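Local coordinates for mevalonate diphosphate decarboxylase (PDB 3LTO), which probably catalyses the ATP-dependent decarboxylation of mevalonate diphosphate to isopentenyl diphosphate, a step of isoprenoid biosynthesis, at residues L198-A212 / E238-E250. Numbering follows the deposited sequence.
Sequences LVKTSPFYETRSERA and EFLDMHQLFKTCE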
loop_
_atom_site.group_PDB
_atom_site.type_symbol
_atom_site.label_atom_id
_atom_site.label_comp_id
_atom_site.label_asym_id
_atom_site.label_seq_id
_atom_site.Cartn_x
_atom_site.Cartn_y
_atom_site.Cartn_z
ATOM N N LEU A 198 2.912 16.653 -19.235
ATOM C CA LEU A 198 3.806 16.865 -20.366
ATOM C C LEU A 198 5.073 16.019 -20.374
ATOM O O LEU A 198 5.538 15.609 -21.439
ATOM C CB LEU A 198 4.176 18.348 -20.462
ATOM C CG LEU A 198 2.999 19.296 -20.707
ATOM C CD1 LEU A 198 3.478 20.740 -20.678
ATOM C CD2 LEU A 198 2.358 18.975 -22.046
ATOM N N VAL A 199 5.622 15.744 -19.197
ATOM C CA VAL A 199 6.855 14.969 -19.107
ATOM C C VAL A 199 6.784 13.536 -19.621
ATOM O O VAL A 199 7.812 12.869 -19.722
ATOM C CB VAL A 199 7.401 14.950 -17.658
ATOM C CG1 VAL A 199 7.925 16.323 -17.290
ATOM C CG2 VAL A 199 6.311 14.528 -16.693
ATOM N N LYS A 200 5.586 13.061 -19.945
ATOM C CA LYS A 200 5.435 11.701 -20.455
ATOM C C LYS A 200 6.154 11.531 -21.795
ATOM O O LYS A 200 6.555 10.423 -22.155
ATOM C CB LYS A 200 3.950 11.343 -20.624
ATOM C CG LYS A 200 3.286 10.772 -19.378
ATOM C CD LYS A 200 2.422 11.788 -18.644
ATOM C CE LYS A 200 1.710 11.140 -17.449
ATOM N NZ LYS A 200 0.834 12.078 -16.668
ATOM N N THR A 201 6.324 12.636 -22.518
ATOM C CA THR A 201 6.987 12.613 -23.816
ATOM C C THR A 201 8.515 12.643 -23.745
ATOM O O THR A 201 9.197 12.443 -24.753
ATOM C CB THR A 201 6.505 13.778 -24.695
ATOM O OG1 THR A 201 5.105 13.623 -24.957
ATOM C CG2 THR A 201 7.244 13.785 -26.024
ATOM N N SER A 202 9.065 12.901 -22.568
ATOM C CA SER A 202 10.513 12.914 -22.443
ATOM C C SER A 202 11.031 11.490 -22.594
ATOM O O SER A 202 10.394 10.539 -22.135
ATOM C CB SER A 202 10.937 13.454 -21.084
ATOM O OG SER A 202 12.332 13.285 -20.919
ATOM N N PRO A 203 12.196 11.323 -23.233
ATOM C CA PRO A 203 12.777 9.992 -23.428
ATOM C C PRO A 203 13.261 9.398 -22.118
ATOM O O PRO A 203 13.480 8.197 -22.015
ATOM C CB PRO A 203 13.947 10.253 -24.381
ATOM C CG PRO A 203 13.588 11.522 -25.054
ATOM C CD PRO A 203 12.978 12.339 -23.951
ATOM N N PHE A 204 13.432 10.249 -21.114
ATOM C CA PHE A 204 13.919 9.802 -19.814
ATOM C C PHE A 204 12.799 9.527 -18.818
ATOM O O PHE A 204 13.050 9.062 -17.706
ATOM C CB PHE A 204 14.872 10.849 -19.232
ATOM C CG PHE A 204 15.965 11.273 -20.181
ATOM C CD1 PHE A 204 16.787 10.330 -20.789
ATOM C CD2 PHE A 204 16.177 12.622 -20.461
ATOM C CE1 PHE A 204 17.809 10.728 -21.664
ATOM C CE2 PHE A 204 17.195 13.024 -21.332
ATOM C CZ PHE A 204 18.011 12.075 -21.934
ATOM N N TYR A 205 11.566 9.811 -19.217
ATOM C CA TYR A 205 10.422 9.599 -18.338
ATOM C C TYR A 205 10.241 8.130 -17.969
ATOM O O TYR A 205 10.068 7.784 -16.803
ATOM C CB TYR A 205 9.157 10.136 -19.003
ATOM C CG TYR A 205 7.882 9.826 -18.257
ATOM C CD1 TYR A 205 7.199 8.631 -18.475
ATOM C CD2 TYR A 205 7.358 10.726 -17.328
ATOM C CE1 TYR A 205 6.029 8.339 -17.794
ATOM C CE2 TYR A 205 6.186 10.442 -16.638
ATOM C CZ TYR A 205 5.526 9.247 -16.877
ATOM O OH TYR A 205 4.363 8.953 -16.205
ATOM N N GLU A 206 10.288 7.276 -18.982
ATOM C CA GLU A 206 10.135 5.834 -18.823
ATOM C C GLU A 206 11.007 5.243 -17.715
ATOM O O GLU A 206 10.574 4.346 -16.987
ATOM C CB GLU A 206 10.480 5.154 -20.150
ATOM C CG GLU A 206 11.854 5.600 -20.682
ATOM C CD GLU A 206 12.151 5.081 -22.075
ATOM O OE1 GLU A 206 12.303 3.851 -22.226
ATOM O OE2 GLU A 206 12.223 5.906 -23.017
ATOM N N THR A 207 12.232 5.745 -17.605
ATOM C CA THR A 207 13.198 5.271 -16.617
ATOM C C THR A 207 13.315 6.147 -15.359
ATOM O O THR A 207 14.170 5.909 -14.500
ATOM C CB THR A 207 14.593 5.186 -17.254
ATOM O OG1 THR A 207 14.940 6.473 -17.789
ATOM C CG2 THR A 207 14.608 4.142 -18.391
ATOM N N ARG A 208 12.453 7.154 -15.265
ATOM C CA ARG A 208 12.451 8.094 -14.143
ATOM C C ARG A 208 12.271 7.479 -12.740
ATOM O O ARG A 208 12.973 7.854 -11.792
ATOM C CB ARG A 208 11.386 9.168 -14.416
ATOM C CG ARG A 208 10.992 10.029 -13.238
ATOM C CD ARG A 208 12.176 10.695 -12.558
ATOM N NE ARG A 208 11.777 11.104 -11.216
ATOM C CZ ARG A 208 12.609 11.329 -10.206
ATOM N NH1 ARG A 208 13.921 11.193 -10.365
ATOM N NH2 ARG A 208 12.115 11.662 -9.021
ATOM N N SER A 209 11.350 6.532 -12.601
ATOM C CA SER A 209 11.115 5.907 -11.309
ATOM C C SER A 209 12.292 5.048 -10.857
ATOM O O SER A 209 12.577 4.959 -9.665
ATOM C CB SER A 209 9.830 5.076 -11.349
ATOM O OG SER A 209 8.704 5.914 -11.562
ATOM N N GLU A 210 12.979 4.411 -11.799
ATOM C CA GLU A 210 14.138 3.595 -11.440
ATOM C C GLU A 210 15.184 4.485 -10.782
ATOM O O GLU A 210 15.769 4.121 -9.764
ATOM C CB GLU A 210 14.746 2.934 -12.679
ATOM C CG GLU A 210 14.021 1.689 -13.152
ATOM C CD GLU A 210 14.196 1.447 -14.640
ATOM O OE1 GLU A 210 15.332 1.577 -15.143
ATOM O OE2 GLU A 210 13.195 1.122 -15.309
ATOM N N ARG A 211 15.422 5.651 -11.372
ATOM C CA ARG A 211 16.400 6.587 -10.825
ATOM C C ARG A 211 15.968 7.116 -9.452
ATOM O O ARG A 211 16.790 7.248 -8.538
ATOM C CB ARG A 211 16.613 7.764 -11.788
ATOM C CG ARG A 211 17.255 7.377 -13.116
ATOM C CD ARG A 211 17.757 8.608 -13.870
ATOM N NE ARG A 211 16.670 9.492 -14.288
ATOM C CZ ARG A 211 15.815 9.223 -15.271
ATOM N NH1 ARG A 211 15.920 8.089 -15.942
ATOM N NH2 ARG A 211 14.865 10.095 -15.591
ATOM N N ALA A 212 14.678 7.415 -9.311
ATOM C CA ALA A 212 14.137 7.928 -8.055
ATOM C C ALA A 212 14.323 6.927 -6.918
ATOM O O ALA A 212 14.643 7.307 -5.788
ATOM C CB ALA A 212 12.653 8.258 -8.216
ATOM N N GLU A 238 18.483 14.677 -7.998
ATOM C CA GLU A 238 17.057 14.391 -8.068
ATOM C C GLU A 238 16.211 15.502 -8.719
ATOM O O GLU A 238 15.477 15.233 -9.674
ATOM C CB GLU A 238 16.531 14.065 -6.664
ATOM C CG GLU A 238 15.012 13.933 -6.551
ATOM C CD GLU A 238 14.458 12.627 -7.110
ATOM O OE1 GLU A 238 15.223 11.834 -7.699
ATOM O OE2 GLU A 238 13.241 12.397 -6.954
ATOM N N PHE A 239 16.308 16.743 -8.240
ATOM C CA PHE A 239 15.483 17.792 -8.840
ATOM C C PHE A 239 15.924 18.172 -10.252
ATOM O O PHE A 239 15.099 18.535 -11.092
ATOM C CB PHE A 239 15.391 19.030 -7.920
ATOM C CG PHE A 239 16.547 19.994 -8.028
ATOM C CD1 PHE A 239 16.574 20.975 -9.014
ATOM C CD2 PHE A 239 17.582 19.953 -7.100
ATOM C CE1 PHE A 239 17.613 21.905 -9.076
ATOM C CE2 PHE A 239 18.628 20.874 -7.152
ATOM C CZ PHE A 239 18.643 21.855 -8.143
ATOM N N LEU A 240 17.215 18.067 -10.533
ATOM C CA LEU A 240 17.696 18.385 -11.872
ATOM C C LEU A 240 17.176 17.333 -12.857
ATOM O O LEU A 240 16.886 17.637 -14.016
ATOM C CB LEU A 240 19.225 18.456 -11.898
ATOM C CG LEU A 240 19.807 19.701 -11.213
ATOM C CD1 LEU A 240 21.333 19.686 -11.270
ATOM C CD2 LEU A 240 19.269 20.943 -11.901
ATOM N N ASP A 241 17.033 16.104 -12.376
ATOM C CA ASP A 241 16.518 15.005 -13.191
ATOM C C ASP A 241 15.128 15.403 -13.660
ATOM O O ASP A 241 14.839 15.448 -14.858
ATOM C CB ASP A 241 16.417 13.736 -12.345
ATOM C CG ASP A 241 15.951 12.525 -13.142
ATOM O OD1 ASP A 241 15.501 12.679 -14.296
ATOM O OD2 ASP A 241 16.031 11.408 -12.605
HETATM N N MSE A 242 14.270 15.707 -12.693
HETATM C CA MSE A 242 12.909 16.097 -13.008
HETATM C C MSE A 242 12.867 17.264 -13.980
HETATM O O MSE A 242 12.177 17.195 -14.989
HETATM C CB MSE A 242 12.136 16.468 -11.738
HETATM C CG MSE A 242 10.723 16.966 -12.011
HETATM SE SE MSE A 242 9.611 17.112 -10.437
HETATM C CE MSE A 242 10.240 18.775 -9.761
ATOM N N HIS A 243 13.601 18.334 -13.686
ATOM C CA HIS A 243 13.582 19.485 -14.575
ATOM C C HIS A 243 14.091 19.178 -15.971
ATOM O O HIS A 243 13.636 19.780 -16.926
ATOM C CB HIS A 243 14.331 20.667 -13.941
ATOM C CG HIS A 243 13.520 21.378 -12.901
ATOM N ND1 HIS A 243 12.846 22.553 -13.158
ATOM C CD2 HIS A 243 13.187 21.025 -11.638
ATOM C CE1 HIS A 243 12.133 22.891 -12.100
ATOM N NE2 HIS A 243 12.321 21.979 -11.163
ATOM N N GLN A 244 15.013 18.232 -16.099
ATOM C CA GLN A 244 15.494 17.870 -17.426
ATOM C C GLN A 244 14.321 17.271 -18.204
ATOM O O GLN A 244 14.252 17.387 -19.427
ATOM C CB GLN A 244 16.636 16.849 -17.346
ATOM C CG GLN A 244 17.008 16.270 -18.706
ATOM C CD GLN A 244 18.321 15.501 -18.698
ATOM O OE1 GLN A 244 19.292 15.907 -19.347
ATOM N NE2 GLN A 244 18.358 14.388 -17.964
ATOM N N LEU A 245 13.401 16.632 -17.485
ATOM C CA LEU A 245 12.224 16.031 -18.112
ATOM C C LEU A 245 11.397 17.101 -18.817
ATOM O O LEU A 245 10.932 16.900 -19.932
ATOM C CB LEU A 245 11.363 15.327 -17.062
ATOM C CG LEU A 245 11.356 13.797 -16.949
ATOM C CD1 LEU A 245 12.744 13.212 -17.106
ATOM C CD2 LEU A 245 10.749 13.426 -15.596
ATOM N N PHE A 246 11.223 18.243 -18.163
ATOM C CA PHE A 246 10.444 19.322 -18.756
ATOM C C PHE A 246 11.054 19.810 -20.078
ATOM O O PHE A 246 10.348 19.991 -21.070
ATOM C CB PHE A 246 10.327 20.515 -17.789
ATOM C CG PHE A 246 9.887 20.147 -16.390
ATOM C CD1 PHE A 246 8.864 19.237 -16.176
ATOM C CD2 PHE A 246 10.481 20.754 -15.280
ATOM C CE1 PHE A 246 8.433 18.930 -14.877
ATOM C CE2 PHE A 246 10.062 20.457 -13.982
ATOM C CZ PHE A 246 9.030 19.539 -13.779
ATOM N N LYS A 247 12.366 20.009 -20.104
ATOM C CA LYS A 247 13.004 20.512 -21.319
ATOM C C LYS A 247 13.339 19.480 -22.388
ATOM O O LYS A 247 13.857 19.837 -23.451
ATOM C CB LYS A 247 14.264 21.312 -20.968
ATOM C CG LYS A 247 15.437 20.484 -20.482
ATOM C CD LYS A 247 16.660 21.364 -20.235
ATOM C CE LYS A 247 17.899 20.537 -19.926
ATOM N NZ LYS A 247 19.037 21.394 -19.511
ATOM N N THR A 248 13.059 18.207 -22.129
ATOM C CA THR A 248 13.333 17.184 -23.139
ATOM C C THR A 248 12.050 16.511 -23.628
ATOM O O THR A 248 12.101 15.466 -24.268
ATOM C CB THR A 248 14.300 16.094 -22.622
ATOM O OG1 THR A 248 13.772 15.516 -21.431
ATOM C CG2 THR A 248 15.670 16.683 -22.323
ATOM N N CYS A 249 10.896 17.102 -23.325
ATOM C CA CYS A 249 9.636 16.524 -23.787
ATOM C C CYS A 249 9.377 16.996 -25.218
ATOM O O CYS A 249 10.226 17.658 -25.823
ATOM C CB CYS A 249 8.470 16.924 -22.871
ATOM S SG CYS A 249 8.048 18.686 -22.829
ATOM N N GLU A 250 8.210 16.649 -25.750
ATOM C CA GLU A 250 7.823 17.015 -27.111
ATOM C C GLU A 250 7.988 18.514 -27.367
ATOM O O GLU A 250 8.604 18.923 -28.354
ATOM C CB GLU A 250 6.375 16.591 -27.350
ATOM C CG GLU A 250 5.906 16.674 -28.784
ATOM C CD GLU A 250 4.683 15.805 -29.020
ATOM O OE1 GLU A 250 4.807 14.567 -28.878
ATOM O OE2 GLU A 250 3.607 16.359 -29.336
#
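Leu245, Arg208 and Val199 bury the largest individual areas where helix 228-247 packs on helix 208-224, its antiparallel neighbour in a helical hairpin of the GHMP-type C-terminal domain, and on the connection leading into that neighbour. Leu245 is wedged among Val199 and Phe204 of the connection and Arg208 of helix 208-224: its CB meets Val199 CG1 at 3.6 Å, the side chains crossing nearly at a right angle, CD1 lies against Phe204 CB and CD2 reaches Arg208 CG. Val199 CG1 lies beside the backbone N of its residue (chi1 -70°), and from there also packs on CD1 of the Phe246 ring.

A four-residue salt-bridge network follows. The chain of Arg208 bends at chi2 (54°) and brings its guanidinium to Glu238, where NH1 bonds OE1 at 3.0 Å and NH2 bonds OE2; the Glu238 carboxylate is turned 50° from the guanidinium plane and also accepts from Lys15 N and Asn215 ND2. Arg211 grips Asp241 side-on, NE to OD2 at 2.6 Å and NH2 to the syn lone pair of OD1. The remaining N-H of its NH2 goes to Phe204 O. Asp241 OD2 is held twice, from opposite faces of its carboxylate plane, by Arg211 NE and Arg208 NH1 at 3.1 Å.

Around Thr248, Ser202 OG closes an ST turn by accepting from Phe204 N and donates to Thr248 OG1 at 2.7 Å, which donates to Gln244 O.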